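PDB 5ESC: HupZ from Streptococcus sp. 'group A', which degrades heme in vitro, as a dimeric split-barrel enzyme related to the pyridoxamine 5'-phosphate oxidases. Local coordinates for residues R35-D38 and F42-N45. Residues are numbered along the deposited sequence; the frame is centred on the assembly and turned at random.
Sequences RLWD and FIYN
With chi1 at 55°, Arg-35 sets CG between its own backbone N and carbonyl carbon, and the chain then runs extended to NE, carrying the guanidinium across Ile-43 to the amide of Asn-45. There NH1 and NH2 grip one atom end-on: Asn-45 OD1 lies 3.0 Å from Arg-35 NH1 and close to the guanidinium plane. NH1 lies in the plane of the Asn-45 carbonyl, NH2 is tilted 34° from it, and the two flat groups are turned 47° apart. Ser-33 O takes a further bond from NH2, while a bond from Asn-45 ND2 to Ala-93 O in helix 88-97 orients the amide with OD1 toward Arg-35. Ile-43 packs against one guanidinium face, its CD1 3.5 Å from Arg-35 NH1, and the same methyl meets Trp-37 CE3 at 3.7 Å. Arg-35 and Ile-43 form the hydrogen-bonded pair of an antiparallel beta hairpin at the margin of the split-barrel sheet, Arg-35 N to Ile-43 O and Ile-43 N to Arg-35 O both 2.9 Å. At the next, non-hydrogen-bonded pair, Leu-36 CD2 sits over one face of the Phe-42 ring, a CH-pi contact 3.8 Å from its centroid; both side chains also touch Ile-10 of helix 4-12. Beyond it, Trp-37 and Asp-38 form a classic bulge opposite Thr-41.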
loop_
_atom_site.group_PDB
_atom_site.type_symbol
_atom_site.label_atom_id
_atom_site.label_comp_id
_atom_site.label_asym_id
_atom_site.label_seq_id
_atom_site.Cartn_x
_atom_site.Cartn_y
_atom_site.Cartn_z
ATOM N N ARG A 35 5.909 11.349 8.124
ATOM C CA ARG A 35 5.292 12.467 8.840
ATOM C C ARG A 35 5.329 13.740 8.041
ATOM O O ARG A 35 6.169 13.876 7.172
ATOM C CB ARG A 35 6.072 12.698 10.110
ATOM C CG ARG A 35 7.568 12.922 9.975
ATOM C CD ARG A 35 8.293 12.552 11.293
ATOM N NE ARG A 35 9.712 12.876 11.281
ATOM C CZ ARG A 35 10.692 12.126 10.818
ATOM N NH1 ARG A 35 11.925 12.571 10.839
ATOM N NH2 ARG A 35 10.469 10.908 10.335
ATOM N N LEU A 36 4.542 14.715 8.389
ATOM C CA LEU A 36 4.477 15.940 7.617
ATOM C C LEU A 36 5.612 16.864 7.992
ATOM O O LEU A 36 5.938 17.040 9.168
ATOM C CB LEU A 36 3.130 16.672 7.841
ATOM C CG LEU A 36 1.887 16.228 7.150
ATOM C CD1 LEU A 36 0.616 16.895 7.732
ATOM C CD2 LEU A 36 1.875 16.274 5.616
ATOM N N TRP A 37 6.210 17.483 6.964
ATOM C CA TRP A 37 7.186 18.533 7.083
ATOM C C TRP A 37 6.484 19.882 6.952
ATOM O O TRP A 37 6.856 20.854 7.627
ATOM C CB TRP A 37 8.203 18.424 5.937
ATOM C CG TRP A 37 9.274 19.453 6.037
ATOM C CD1 TRP A 37 9.335 20.667 5.367
ATOM C CD2 TRP A 37 10.443 19.423 6.890
ATOM N NE1 TRP A 37 10.418 21.330 5.741
ATOM C CE2 TRP A 37 11.137 20.634 6.663
ATOM C CE3 TRP A 37 10.953 18.514 7.805
ATOM C CZ2 TRP A 37 12.334 20.949 7.287
ATOM C CZ3 TRP A 37 12.158 18.833 8.469
ATOM C CH2 TRP A 37 12.836 20.014 8.190
ATOM N N ASP A 38 5.605 19.992 5.947
ATOM C CA ASP A 38 4.812 21.205 5.733
ATOM C C ASP A 38 3.502 20.761 5.069
ATOM O O ASP A 38 3.298 19.556 4.841
ATOM C CB ASP A 38 5.562 22.313 4.996
ATOM C CG ASP A 38 5.974 21.993 3.572
ATOM O OD1 ASP A 38 5.360 21.181 2.875
ATOM O OD2 ASP A 38 6.940 22.592 3.116
ATOM N N PHE A 42 6.088 15.407 2.933
ATOM C CA PHE A 42 6.261 14.437 3.994
ATOM C C PHE A 42 7.733 14.133 4.042
ATOM O O PHE A 42 8.460 14.314 3.030
ATOM C CB PHE A 42 5.590 13.101 3.684
ATOM C CG PHE A 42 4.105 13.068 3.780
ATOM C CD1 PHE A 42 3.459 12.663 4.963
ATOM C CD2 PHE A 42 3.311 13.394 2.668
ATOM C CE1 PHE A 42 2.108 12.581 5.028
ATOM C CE2 PHE A 42 1.928 13.331 2.755
ATOM C CZ PHE A 42 1.324 12.897 3.919
ATOM N N ILE A 43 8.234 13.650 5.171
ATOM C CA ILE A 43 9.553 13.105 5.239
ATOM C C ILE A 43 9.417 11.748 5.917
ATOM O O ILE A 43 8.423 11.531 6.637
ATOM C CB ILE A 43 10.635 14.001 5.947
ATOM C CG1 ILE A 43 10.267 14.454 7.401
ATOM C CG2 ILE A 43 11.022 15.233 5.040
ATOM C CD1 ILE A 43 11.438 14.853 8.212
ATOM N N TYR A 44 10.398 10.874 5.737
ATOM C CA TYR A 44 10.470 9.625 6.488
ATOM C C TYR A 44 11.935 9.294 6.743
ATOM O O TYR A 44 12.788 9.752 6.011
ATOM C CB TYR A 44 9.711 8.444 5.806
ATOM C CG TYR A 44 10.441 7.726 4.667
ATOM C CD1 TYR A 44 10.318 8.152 3.368
ATOM C CD2 TYR A 44 11.241 6.620 4.916
ATOM C CE1 TYR A 44 10.977 7.503 2.306
ATOM C CE2 TYR A 44 11.912 5.946 3.836
ATOM C CZ TYR A 44 11.759 6.414 2.547
ATOM O OH TYR A 44 12.343 5.824 1.455
ATOM N N ASN A 45 12.228 8.506 7.750
ATOM C CA ASN A 45 13.607 8.068 8.001
ATOM C C ASN A 45 13.917 6.766 7.217
ATOM O O ASN A 45 13.204 5.785 7.417
ATOM C CB ASN A 45 13.755 7.808 9.486
ATOM C CG ASN A 45 13.982 9.028 10.256
ATOM O OD1 ASN A 45 13.278 9.994 10.073
ATOM N ND2 ASN A 45 14.985 9.013 11.171
#